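Local coordinates for isomerase/lactonizing enzyme (PDB 1RVK), which is of unknown function but, as a magnesium-binding member of the enolase superfamily, probably abstracts a proton next to a substrate carboxylate in an isomerization or lactonization, at residues Asp5-Val10 / Thr39-Asp44; Gly48-Ala53 / Leu101-Cys106; Asn311-Leu316 / Ser348-Met353; Asp44-His49 / Gly113-Gln118. One frame throughout, in Å; residues are numbered along the deposited sequence.

Three of the four contacts belong to the N-terminal domain and share its elements. Interaction 1 pairs the first two strands of the antiparallel sheet, and its partly exposed face carries a network of arginines and acids. Interactions 2 and 4 both set the third strand, 47-52, against helix 98-116: the first is buried and close-packed, made by small side chains, the second lies at the surface where polar side chains meet by their aliphatic parts. Interaction 1 touches both through the hydrogen bond of Thr39 to His49. Interaction 3 is buried in the barrel domain, with the side chain of Asn311 about 12 Å from the magnesium ion, yet its Met314 packs on Cys106 of interaction 2 across the two domains.

Interaction 1. Residues Asp5-Val10 / Thr39-Asp44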
loop_
_atom_site.group_PDB
_atom_site.type_symbol
_atom_site.label_atom_id
_atom_site.label_comp_id
_atom_site.label_asym_id
_atom_site.label_seq_id
_atom_site.Cartn_x
_atom_site.Cartn_y
_atom_site.Cartn_z
ATOM N N ASP A 5 4.764 -12.117 25.187
ATOM C CA ASP A 5 5.784 -12.449 24.193
ATOM C C ASP A 5 5.654 -11.681 22.881
ATOM O O ASP A 5 4.551 -11.346 22.449
ATOM C CB ASP A 5 5.723 -13.942 23.859
ATOM C CG ASP A 5 5.881 -14.825 25.078
ATOM O OD1 ASP A 5 7.028 -15.012 25.533
ATOM O OD2 ASP A 5 4.852 -15.332 25.578
ATOM N N VAL A 6 6.799 -11.415 22.261
ATOM C CA VAL A 6 6.872 -10.757 20.958
ATOM C C VAL A 6 7.866 -11.633 20.202
ATOM O O VAL A 6 9.039 -11.709 20.569
ATOM C CB VAL A 6 7.426 -9.323 21.047
ATOM C CG1 VAL A 6 7.519 -8.720 19.648
ATOM C CG2 VAL A 6 6.520 -8.471 21.920
ATOM N N GLU A 7 7.397 -12.310 19.161
ATOM C CA GLU A 7 8.262 -13.211 18.409
ATOM C C GLU A 7 8.254 -12.965 16.908
ATOM O O GLU A 7 7.254 -12.537 16.339
ATOM C CB GLU A 7 7.843 -14.656 18.680
ATOM C CG GLU A 7 7.524 -14.928 20.144
ATOM C CD GLU A 7 6.913 -16.300 20.370
ATOM O OE1 GLU A 7 6.077 -16.726 19.541
ATOM O OE2 GLU A 7 7.258 -16.945 21.384
ATOM N N VAL A 8 9.386 -13.252 16.276
ATOM C CA VAL A 8 9.527 -13.093 14.838
ATOM C C VAL A 8 9.924 -14.431 14.237
ATOM O O VAL A 8 10.862 -15.078 14.704
ATOM C CB VAL A 8 10.611 -12.051 14.483
ATOM C CG1 VAL A 8 10.814 -12.006 12.968
ATOM C CG2 VAL A 8 10.197 -10.679 15.000
ATOM N N ARG A 9 9.195 -14.846 13.209
ATOM C CA ARG A 9 9.474 -16.098 12.522
ATOM C C ARG A 9 9.737 -15.779 11.061
ATOM O O ARG A 9 8.868 -15.250 10.364
ATOM C CB ARG A 9 8.282 -17.055 12.642
ATOM C CG ARG A 9 8.019 -17.540 14.061
ATOM C CD ARG A 9 6.785 -18.426 14.125
ATOM N NE ARG A 9 6.653 -19.077 15.427
ATOM C CZ ARG A 9 6.428 -18.439 16.571
ATOM N NH1 ARG A 9 6.303 -17.118 16.589
ATOM N NH2 ARG A 9 6.335 -19.123 17.705
ATOM N N VAL A 10 10.947 -16.082 10.608
ATOM C CA VAL A 10 11.319 -15.836 9.224
ATOM C C VAL A 10 11.195 -17.144 8.457
ATOM O O VAL A 10 11.651 -18.194 8.917
ATOM C CB VAL A 10 12.768 -15.311 9.120
ATOM C CG1 VAL A 10 13.100 -14.970 7.672
ATOM C CG2 VAL A 10 12.935 -14.080 10.001
ATOM N N THR A 39 4.621 -11.970 15.741
ATOM C CA THR A 39 3.527 -12.467 16.572
ATOM C C THR A 39 3.586 -11.848 17.968
ATOM O O THR A 39 4.645 -11.804 18.594
ATOM C CB THR A 39 3.575 -14.011 16.734
ATOM O OG1 THR A 39 3.297 -14.646 15.477
ATOM C CG2 THR A 39 2.546 -14.470 17.760
ATOM N N VAL A 40 2.446 -11.355 18.438
ATOM C CA VAL A 40 2.341 -10.776 19.772
ATOM C C VAL A 40 1.405 -11.695 20.558
ATOM O O VAL A 40 0.297 -11.990 20.105
ATOM C CB VAL A 40 1.742 -9.352 19.728
ATOM C CG1 VAL A 40 1.631 -8.787 21.143
ATOM C CG2 VAL A 40 2.617 -8.450 18.864
ATOM N N ARG A 41 1.850 -12.154 21.726
ATOM C CA ARG A 41 1.043 -13.057 22.541
ATOM C C ARG A 41 0.775 -12.502 23.935
ATOM O O ARG A 41 1.622 -11.824 24.518
ATOM C CB ARG A 41 1.737 -14.422 22.662
ATOM C CG ARG A 41 0.947 -15.458 23.454
ATOM C CD ARG A 41 1.718 -16.771 23.613
ATOM N NE ARG A 41 2.136 -17.319 22.326
ATOM C CZ ARG A 41 3.372 -17.246 21.844
ATOM N NH1 ARG A 41 4.328 -16.649 22.544
ATOM N NH2 ARG A 41 3.653 -17.760 20.655
ATOM N N THR A 42 -0.408 -12.800 24.466
ATOM C CA THR A 42 -0.793 -12.341 25.796
ATOM C C THR A 42 -0.807 -13.494 26.806
ATOM O O THR A 42 -0.638 -14.658 26.437
ATOM C CB THR A 42 -2.183 -11.677 25.768
ATOM O OG1 THR A 42 -3.124 -12.560 25.148
ATOM C CG2 THR A 42 -2.132 -10.373 24.983
ATOM N N GLU A 43 -1.014 -13.160 28.077
ATOM C CA GLU A 43 -1.040 -14.148 29.158
ATOM C C GLU A 43 -1.953 -15.339 28.890
ATOM O O GLU A 43 -1.592 -16.482 29.176
ATOM C CB GLU A 43 -1.491 -13.493 30.464
ATOM C CG GLU A 43 -0.680 -12.290 30.891
ATOM C CD GLU A 43 -1.300 -11.573 32.079
ATOM O OE1 GLU A 43 -2.469 -11.126 31.969
ATOM O OE2 GLU A 43 -0.615 -11.459 33.119
ATOM N N ASP A 44 -3.137 -15.068 28.352
ATOM C CA ASP A 44 -4.109 -16.122 28.079
ATOM C C ASP A 44 -3.824 -16.935 26.820
ATOM O O ASP A 44 -4.614 -17.801 26.442
ATOM C CB ASP A 44 -5.518 -15.528 28.002
ATOM C CG ASP A 44 -5.680 -14.551 26.854
ATOM O OD1 ASP A 44 -6.797 -14.024 26.680
ATOM O OD2 ASP A 44 -4.695 -14.312 26.127
HETATM O O HOH W 1 5.769 -15.099 14.438
#
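Arg41 reaches across the antiparallel pair formed by strand 5-10 and strand 39-42 to meet both acids of the partner strand. Its CB lies beside Asp5 CB in a hydrogen-bonded pair, where Arg41 N donates to Asp5 O at 2.9 Å. The chain then bends at its third torsion (chi3 -55°), which swings the guanidinium back over the neighbouring strand. Arg41 CD passes Asp5 OD2 at 4.0 Å, and NE is taken by Glu47. At the tip the two terminal nitrogens grip Glu7 end-on: NH2 donates to Glu7 OE1 at 2.9 Å and NH1 to Glu7 OE2 at 3.2 Å. The carboxylate is turned 72° from the guanidinium plane, and both bonds therefore approach it from above its own plane. Arg41 NH1 adds a weak salt bridge to Asp5 OD2 at 3.3 Å.

Glu7 OE1 also accepts from NH1 and NH2 of Arg9, each at 3.0 Å, so three N-H groups converge on one oxygen. Thr39, paired with Glu7, joins the network through a water between Arg9 NH1 and its OG1, which is also hydrogen-bonded to His49. On the other face Val6 and Val40 suit the hydrophobic interior beneath helices 59-70 and 98-116. Arg9 NH2 and Arg41 NH2 are 4.2 Å apart, a closeness that the shared carboxylate probably offsets, while the surrounding positive charge should favour ionised Glu7.

Interaction 2. Residues Gly48-Ala53 / Leu101-Cys106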
loop_
_atom_site.group_PDB
_atom_site.type_symbol
_atom_site.label_atom_id
_atom_site.label_comp_id
_atom_site.label_asym_id
_atom_site.label_seq_id
_atom_site.Cartn_x
_atom_site.Cartn_y
_atom_site.Cartn_z
ATOM N N GLY A 48 -1.675 -12.373 17.944
ATOM C CA GLY A 48 -1.956 -11.455 16.856
ATOM C C GLY A 48 -0.745 -11.533 15.940
ATOM O O GLY A 48 0.386 -11.608 16.427
ATOM N N HIS A 49 -0.963 -11.507 14.628
ATOM C CA HIS A 49 0.138 -11.629 13.673
ATOM C C HIS A 49 0.128 -10.576 12.572
ATOM O O HIS A 49 -0.915 -10.011 12.247
ATOM C CB HIS A 49 0.080 -12.998 12.990
ATOM C CG HIS A 49 -0.290 -14.122 13.903
ATOM N ND1 HIS A 49 0.621 -14.736 14.735
ATOM C CD2 HIS A 49 -1.479 -14.728 14.131
ATOM C CE1 HIS A 49 0.008 -15.674 15.437
ATOM N NE2 HIS A 49 -1.266 -15.690 15.090
ATOM N N SER A 50 1.298 -10.341 11.986
ATOM C CA SER A 50 1.430 -9.399 10.882
ATOM C C SER A 50 2.719 -9.704 10.120
ATOM O O SER A 50 3.720 -10.101 10.713
ATOM C CB SER A 50 1.431 -7.958 11.398
ATOM O OG SER A 50 1.072 -7.068 10.354
ATOM N N PHE A 51 2.685 -9.513 8.804
ATOM C CA PHE A 51 3.828 -9.807 7.944
ATOM C C PHE A 51 4.606 -8.586 7.470
ATOM O O PHE A 51 4.039 -7.509 7.290
ATOM C CB PHE A 51 3.342 -10.585 6.719
ATOM C CG PHE A 51 2.724 -11.908 7.054
ATOM C CD1 PHE A 51 3.520 -13.031 7.241
ATOM C CD2 PHE A 51 1.346 -12.023 7.230
ATOM C CE1 PHE A 51 2.955 -14.255 7.599
ATOM C CE2 PHE A 51 0.772 -13.243 7.587
ATOM C CZ PHE A 51 1.580 -14.360 7.773
ATOM N N THR A 52 5.908 -8.769 7.265
ATOM C CA THR A 52 6.773 -7.698 6.774
ATOM C C THR A 52 8.124 -8.273 6.366
ATOM O O THR A 52 8.370 -9.469 6.523
ATOM C CB THR A 52 7.000 -6.601 7.842
ATOM O OG1 THR A 52 7.573 -5.445 7.219
ATOM C CG2 THR A 52 7.933 -7.096 8.938
ATOM N N ALA A 53 8.992 -7.423 5.829
ATOM C CA ALA A 53 10.320 -7.855 5.406
ATOM C C ALA A 53 11.187 -8.093 6.639
ATOM O O ALA A 53 11.120 -7.338 7.609
ATOM C CB ALA A 53 10.955 -6.796 4.511
ATOM N N LEU A 101 6.943 0.428 13.050
ATOM C CA LEU A 101 5.753 0.851 13.776
ATOM C C LEU A 101 4.501 0.229 13.156
ATOM O O LEU A 101 3.589 -0.196 13.865
ATOM C CB LEU A 101 5.625 2.379 13.735
ATOM C CG LEU A 101 6.355 3.244 14.769
ATOM C CD1 LEU A 101 5.589 3.186 16.068
ATOM C CD2 LEU A 101 7.795 2.789 14.951
ATOM N N ALA A 102 4.462 0.178 11.828
ATOM C CA ALA A 102 3.309 -0.367 11.119
ATOM C C ALA A 102 3.039 -1.836 11.415
ATOM O O ALA A 102 1.894 -2.222 11.661
ATOM C CB ALA A 102 3.479 -0.172 9.614
ATOM N N VAL A 103 4.085 -2.657 11.394
ATOM C CA VAL A 103 3.909 -4.085 11.639
ATOM C C VAL A 103 3.467 -4.353 13.071
ATOM O O VAL A 103 2.608 -5.201 13.314
ATOM C CB VAL A 103 5.205 -4.870 11.356
ATOM C CG1 VAL A 103 4.900 -6.370 11.315
ATOM C CG2 VAL A 103 5.800 -4.423 10.039
ATOM N N VAL A 104 4.049 -3.627 14.020
ATOM C CA VAL A 104 3.690 -3.804 15.421
ATOM C C VAL A 104 2.238 -3.388 15.660
ATOM O O VAL A 104 1.480 -4.096 16.324
ATOM C CB VAL A 104 4.609 -2.977 16.339
ATOM C CG1 VAL A 104 4.141 -3.090 17.780
ATOM C CG2 VAL A 104 6.043 -3.467 16.216
ATOM N N ASP A 105 1.855 -2.238 15.115
ATOM C CA ASP A 105 0.493 -1.732 15.271
ATOM C C ASP A 105 -0.493 -2.714 14.635
ATOM O O ASP A 105 -1.554 -2.986 15.192
ATOM C CB ASP A 105 0.365 -0.354 14.602
ATOM C CG ASP A 105 -1.001 0.281 14.815
ATOM O OD1 ASP A 105 -1.330 0.638 15.967
ATOM O OD2 ASP A 105 -1.747 0.427 13.826
ATOM N N CYS A 106 -0.138 -3.254 13.475
ATOM C CA CYS A 106 -1.019 -4.203 12.797
ATOM C C CYS A 106 -1.197 -5.485 13.602
ATOM O O CYS A 106 -2.306 -6.003 13.707
ATOM C CB CYS A 106 -0.490 -4.523 11.398
ATOM S SG CYS A 106 -0.807 -3.198 10.203
#
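Val103 places both its methyls against strand 48-52 because CG1 stands anti to the backbone N (chi1 -167°) and CG2 anti to the carbonyl carbon; Thr52 answers with OG1 anti to its own N (chi1 -166°), leaving its CG2 between N and the carbonyl carbon, where it too meets the valine. The branched side chains interlock obliquely. Val103 CG2 is wedged against Thr52 CB at 3.3 Å, tighter than a usual carbon-carbon contact, and lies 3.5 Å from Thr52 OG1. The other methyl, Val103 CG1, bridges two residues that share one face of the strand, touching Thr52 CG2 at 3.9 Å and Ser50 CB at 3.8 Å.

One turn further along the helix, Cys106 takes the next place. Its CB sits 3.2 Å from Ser50 OG, which is brought there by standing opposite the backbone N across the CA-CB bond. Ser50 CB also rests 3.6 Å from the carbonyl oxygen of Val103, so the serine lies over the helix backbone between Val103 and Cys106. A small residue suits this position, since the strand and helix axes approach to 7.4 Å. No hydrogen bond joins the two segments; the contact is made by shape.

His49 and Phe51 direct their side chains away from the helix, Phe51 meeting the ring of Tyr345. Helix 101-106 runs nearly antiparallel to strand 48-52, at 154°, and through Val103 touches Leu38 of the central strand. A three-stranded antiparallel sheet packed on helices in this way is characteristic of the N-terminal capping domain of the enolase superfamily.

Interaction 3. Residues Asn311-Leu316 / Ser348-Met353; sequences NTAMNL and SLSDPM
Leu316 and Ser350 meet branch to backbone: the CD2 methyl of the leucine points at the serine carbonyl oxygen, 3.4 Å away. The same methyl passes obliquely by Asp351 CB at 4.2 Å, touching the aliphatic root of the aspartate and leaving its carboxylate to other partners. Leu316 gets there by holding CG anti to the backbone N (chi1 180°), which carries its branches out from the helix toward the loop.

At the start of the helix, Ser350 is directed at Ala313, whose CB lies beside it, 4.1 Å from Ser350 CB. A water bridges this pair. It accepts from Ala313 N at 2.9 Å and is hydrogen-bonded to Ser350 OG at 2.8 Å, thereby linking an amide in the first turn to the loop. Asp351 instead turns OD2 to the hydroxyls of Tyr328 and Tyr339, and Tyr339 also binds Asn311 ND2. Asn315 ND2, in the helix, reaches back to Asn311 O in the preceding loop at 3.0 Å.

The loop 348-353 thus packs against the first turn of helix 313-321. Strand 306-308 leads into that helix, which is followed by strand 328-333, a beta-alpha-beta unit of the modified TIM barrel of the enolase superfamily, (beta/alpha)7beta.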
loop_
_atom_site.group_PDB
_atom_site.type_symbol
_atom_site.label_atom_id
_atom_site.label_comp_id
_atom_site.label_asym_id
_atom_site.label_seq_id
_atom_site.Cartn_x
_atom_site.Cartn_y
_atom_site.Cartn_z
ATOM N N ASN A 311 -1.931 -2.918 -1.065
ATOM C CA ASN A 311 -2.893 -4.001 -0.952
ATOM C C ASN A 311 -2.699 -4.691 0.402
ATOM O O ASN A 311 -2.022 -4.164 1.286
ATOM C CB ASN A 311 -2.687 -5.003 -2.092
ATOM C CG ASN A 311 -1.393 -5.782 -1.958
ATOM O OD1 ASN A 311 -0.403 -5.267 -1.447
ATOM N ND2 ASN A 311 -1.392 -7.026 -2.432
ATOM N N THR A 312 -3.294 -5.876 0.530
ATOM C CA THR A 312 -3.273 -6.719 1.734
ATOM C C THR A 312 -4.297 -6.264 2.773
ATOM O O THR A 312 -4.777 -5.126 2.751
ATOM C CB THR A 312 -1.867 -6.827 2.412
ATOM O OG1 THR A 312 -1.608 -5.664 3.205
ATOM C CG2 THR A 312 -0.769 -6.999 1.361
ATOM N N ALA A 313 -4.625 -7.179 3.677
ATOM C CA ALA A 313 -5.615 -6.956 4.721
ATOM C C ALA A 313 -5.524 -5.656 5.508
ATOM O O ALA A 313 -6.536 -4.982 5.708
ATOM C CB ALA A 313 -5.603 -8.133 5.687
HETATM N N MSE A 314 -4.328 -5.308 5.968
HETATM C CA MSE A 314 -4.159 -4.097 6.767
HETATM C C MSE A 314 -4.742 -2.855 6.101
HETATM O O MSE A 314 -5.403 -2.043 6.756
HETATM C CB MSE A 314 -2.681 -3.874 7.090
HETATM C CG MSE A 314 -1.778 -3.758 5.881
HETATM SE SE MSE A 314 0.089 -3.820 6.405
HETATM C CE MSE A 314 0.862 -3.203 4.745
ATOM N N ASN A 315 -4.508 -2.707 4.801
ATOM C CA ASN A 315 -5.030 -1.554 4.083
ATOM C C ASN A 315 -6.503 -1.720 3.741
ATOM O O ASN A 315 -7.258 -0.746 3.760
ATOM C CB ASN A 315 -4.215 -1.305 2.808
ATOM C CG ASN A 315 -2.840 -0.757 3.108
ATOM O OD1 ASN A 315 -2.710 0.306 3.719
ATOM N ND2 ASN A 315 -1.805 -1.479 2.695
ATOM N N LEU A 316 -6.916 -2.947 3.433
ATOM C CA LEU A 316 -8.313 -3.205 3.100
ATOM C C LEU A 316 -9.227 -2.851 4.273
ATOM O O LEU A 316 -10.313 -2.300 4.083
ATOM C CB LEU A 316 -8.512 -4.679 2.719
ATOM C CG LEU A 316 -9.936 -5.107 2.350
ATOM C CD1 LEU A 316 -10.457 -4.259 1.199
ATOM C CD2 LEU A 316 -9.947 -6.584 1.968
ATOM N N SER A 348 -6.192 -18.648 1.991
ATOM C CA SER A 348 -7.216 -17.991 1.178
ATOM C C SER A 348 -6.784 -16.553 0.935
ATOM O O SER A 348 -5.897 -16.049 1.621
ATOM C CB SER A 348 -8.561 -17.983 1.912
ATOM O OG SER A 348 -8.966 -19.293 2.272
ATOM N N LEU A 349 -7.419 -15.895 -0.031
ATOM C CA LEU A 349 -7.094 -14.507 -0.342
ATOM C C LEU A 349 -7.682 -13.565 0.696
ATOM O O LEU A 349 -8.777 -13.791 1.211
ATOM C CB LEU A 349 -7.647 -14.105 -1.713
ATOM C CG LEU A 349 -7.052 -14.718 -2.981
ATOM C CD1 LEU A 349 -5.602 -14.297 -3.114
ATOM C CD2 LEU A 349 -7.179 -16.233 -2.937
ATOM N N SER A 350 -6.949 -12.505 1.001
ATOM C CA SER A 350 -7.427 -11.518 1.952
ATOM C C SER A 350 -8.323 -10.533 1.215
ATOM O O SER A 350 -9.135 -9.845 1.833
ATOM C CB SER A 350 -6.259 -10.749 2.578
ATOM O OG SER A 350 -5.453 -11.591 3.381
ATOM N N ASP A 351 -8.185 -10.486 -0.109
ATOM C CA ASP A 351 -8.952 -9.540 -0.914
ATOM C C ASP A 351 -9.607 -10.104 -2.175
ATOM O O ASP A 351 -9.308 -9.669 -3.289
ATOM C CB ASP A 351 -8.048 -8.365 -1.299
ATOM C CG ASP A 351 -6.804 -8.805 -2.054
ATOM O OD1 ASP A 351 -6.568 -10.028 -2.169
ATOM O OD2 ASP A 351 -6.054 -7.927 -2.531
ATOM N N PRO A 352 -10.530 -11.062 -2.012
ATOM C CA PRO A 352 -11.225 -11.674 -3.151
ATOM C C PRO A 352 -12.045 -10.610 -3.871
ATOM O O PRO A 352 -12.678 -9.773 -3.225
ATOM C CB PRO A 352 -12.137 -12.716 -2.498
ATOM C CG PRO A 352 -11.599 -12.889 -1.116
ATOM C CD PRO A 352 -11.096 -11.533 -0.739
HETATM N N MSE A 353 -12.053 -10.640 -5.200
HETATM C CA MSE A 353 -12.819 -9.653 -5.953
HETATM C C MSE A 353 -13.829 -10.326 -6.881
HETATM O O MSE A 353 -13.482 -11.264 -7.607
HETATM C CB MSE A 353 -11.874 -8.765 -6.769
HETATM C CG MSE A 353 -12.574 -7.591 -7.444
HETATM SE SE MSE A 353 -11.386 -6.460 -8.461
HETATM C CE MSE A 353 -11.276 -7.542 -10.071
HETATM O O HOH W 2 -3.342 -9.828 3.575
#

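Interaction 4. Residues Asp44-His49 / Gly113-Gln118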
loop_
_atom_site.group_PDB
_atom_site.type_symbol
_atom_site.label_atom_id
_atom_site.label_comp_id
_atom_site.label_asym_id
_atom_site.label_seq_id
_atom_site.Cartn_x
_atom_site.Cartn_y
_atom_site.Cartn_z
ATOM N N ASP A 44 -3.137 -15.068 28.352
ATOM C CA ASP A 44 -4.109 -16.122 28.079
ATOM C C ASP A 44 -3.824 -16.935 26.820
ATOM O O ASP A 44 -4.614 -17.801 26.442
ATOM C CB ASP A 44 -5.518 -15.528 28.002
ATOM C CG ASP A 44 -5.680 -14.551 26.854
ATOM O OD1 ASP A 44 -6.797 -14.024 26.680
ATOM O OD2 ASP A 44 -4.695 -14.312 26.127
ATOM N N GLY A 45 -2.701 -16.655 26.168
ATOM C CA GLY A 45 -2.348 -17.404 24.977
ATOM C C GLY A 45 -2.881 -16.870 23.661
ATOM O O GLY A 45 -2.589 -17.437 22.610
ATOM N N GLN A 46 -3.669 -15.798 23.706
ATOM C CA GLN A 46 -4.214 -15.200 22.488
ATOM C C GLN A 46 -3.049 -14.613 21.689
ATOM O O GLN A 46 -2.084 -14.119 22.268
ATOM C CB GLN A 46 -5.209 -14.088 22.835
ATOM C CG GLN A 46 -6.488 -14.546 23.531
ATOM C CD GLN A 46 -7.536 -15.091 22.573
ATOM O OE1 GLN A 46 -8.685 -15.308 22.958
ATOM N NE2 GLN A 46 -7.147 -15.315 21.321
ATOM N N GLU A 47 -3.139 -14.664 20.365
ATOM C CA GLU A 47 -2.067 -14.148 19.518
ATOM C C GLU A 47 -2.571 -13.245 18.404
ATOM O O GLU A 47 -3.727 -13.339 17.985
ATOM C CB GLU A 47 -1.279 -15.306 18.891
ATOM C CG GLU A 47 -0.515 -16.158 19.892
ATOM C CD GLU A 47 0.136 -17.377 19.259
ATOM O OE1 GLU A 47 0.874 -18.090 19.969
ATOM O OE2 GLU A 47 -0.090 -17.629 18.057
ATOM N N GLY A 48 -1.675 -12.373 17.944
ATOM C CA GLY A 48 -1.956 -11.455 16.856
ATOM C C GLY A 48 -0.745 -11.533 15.940
ATOM O O GLY A 48 0.386 -11.608 16.427
ATOM N N HIS A 49 -0.963 -11.507 14.628
ATOM C CA HIS A 49 0.138 -11.629 13.673
ATOM C C HIS A 49 0.128 -10.576 12.572
ATOM O O HIS A 49 -0.915 -10.011 12.247
ATOM C CB HIS A 49 0.080 -12.998 12.990
ATOM C CG HIS A 49 -0.290 -14.122 13.903
ATOM N ND1 HIS A 49 0.621 -14.736 14.735
ATOM C CD2 HIS A 49 -1.479 -14.728 14.131
ATOM C CE1 HIS A 49 0.008 -15.674 15.437
ATOM N NE2 HIS A 49 -1.266 -15.690 15.090
ATOM N N GLY A 113 -8.596 -8.185 17.498
ATOM C CA GLY A 113 -9.653 -8.767 16.688
ATOM C C GLY A 113 -9.812 -10.261 16.898
ATOM O O GLY A 113 -10.927 -10.761 17.059
ATOM N N ARG A 114 -8.698 -10.983 16.889
ATOM C CA ARG A 114 -8.752 -12.422 17.096
ATOM C C ARG A 114 -9.233 -12.736 18.512
ATOM O O ARG A 114 -10.007 -13.669 18.714
ATOM C CB ARG A 114 -7.380 -13.054 16.846
ATOM C CG ARG A 114 -6.999 -13.144 15.368
ATOM C CD ARG A 114 -5.638 -13.815 15.181
ATOM N NE ARG A 114 -5.225 -13.833 13.777
ATOM C CZ ARG A 114 -5.328 -14.887 12.971
ATOM N NH1 ARG A 114 -5.826 -16.031 13.421
ATOM N NH2 ARG A 114 -4.939 -14.793 11.704
ATOM N N SER A 115 -8.787 -11.949 19.486
ATOM C CA SER A 115 -9.188 -12.160 20.875
ATOM C C SER A 115 -10.691 -11.962 21.074
ATOM O O SER A 115 -11.311 -12.638 21.900
ATOM C CB SER A 115 -8.425 -11.208 21.803
ATOM O OG SER A 115 -7.028 -11.449 21.747
ATOM N N LEU A 116 -11.270 -11.038 20.313
ATOM C CA LEU A 116 -12.697 -10.741 20.414
ATOM C C LEU A 116 -13.531 -11.471 19.361
ATOM O O LEU A 116 -14.760 -11.461 19.420
ATOM C CB LEU A 116 -12.927 -9.232 20.277
ATOM C CG LEU A 116 -12.241 -8.313 21.291
ATOM C CD1 LEU A 116 -12.408 -6.867 20.853
ATOM C CD2 LEU A 116 -12.831 -8.530 22.676
ATOM N N GLY A 117 -12.859 -12.105 18.404
ATOM C CA GLY A 117 -13.563 -12.812 17.346
ATOM C C GLY A 117 -14.263 -11.822 16.433
ATOM O O GLY A 117 -15.369 -12.076 15.954
ATOM N N GLN A 118 -13.599 -10.700 16.175
ATOM C CA GLN A 118 -14.154 -9.628 15.353
ATOM C C GLN A 118 -13.220 -9.152 14.244
ATOM O O GLN A 118 -12.014 -9.034 14.453
ATOM C CB GLN A 118 -14.457 -8.416 16.236
ATOM C CG GLN A 118 -15.474 -8.651 17.331
ATOM C CD GLN A 118 -16.874 -8.744 16.785
ATOM O OE1 GLN A 118 -17.324 -7.861 16.053
ATOM N NE2 GLN A 118 -17.579 -9.810 17.140
#
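Arg114 and His49 make the ordered, more buried end of this contact, meeting at about a right angle with ring and guanidinium planes 79° apart. The imidazole brings its CD2 edge over one face of the guanidinium, with His49 CD2 3.9 Å from Arg114 NE. An arginine suits this place because its aliphatic chain can pack along the strand while its charged end reaches Asp110. Extended from CG to NE, that chain makes the close approach here, Arg114 CD lying 3.4 Å from the carbonyl oxygen of Glu47. Asp110, which takes Arg114 NE, also accepts from His49 N, so one acid of the helix positions both partners. The bond of His49 ND1 to Thr39 helps fix the ring's rotation.

Near the exposed turn the contact is just as close at one point but has no such bonds to order it. Gln46 bends at its second torsion (chi2 -81°) and folds its side chain alongside Ser115, with Gln46 CB 3.4 Å from Ser115 OG. Its amide lies beside the serine backbone, Gln46 CD being 3.8 Å from Ser115 CA, and no hydrogen bond crosses the segments here. Ser115 OG bonds back to Leu111 O in its own helix. Farther out, Asp44 OD2 accepts from Gln46 N at 3.0 Å in an Asx turn, and Gly45 adopts the positive phi of this reversal with ease.

The tight hairpin between strands 30-42 and 47-52 thus rests beside the last turn of helix 98-116. A Schellman motif with Gly117 as its C-prime residue ends that helix, just before helix 120-124, while Ile371 touches both His49 and Arg114.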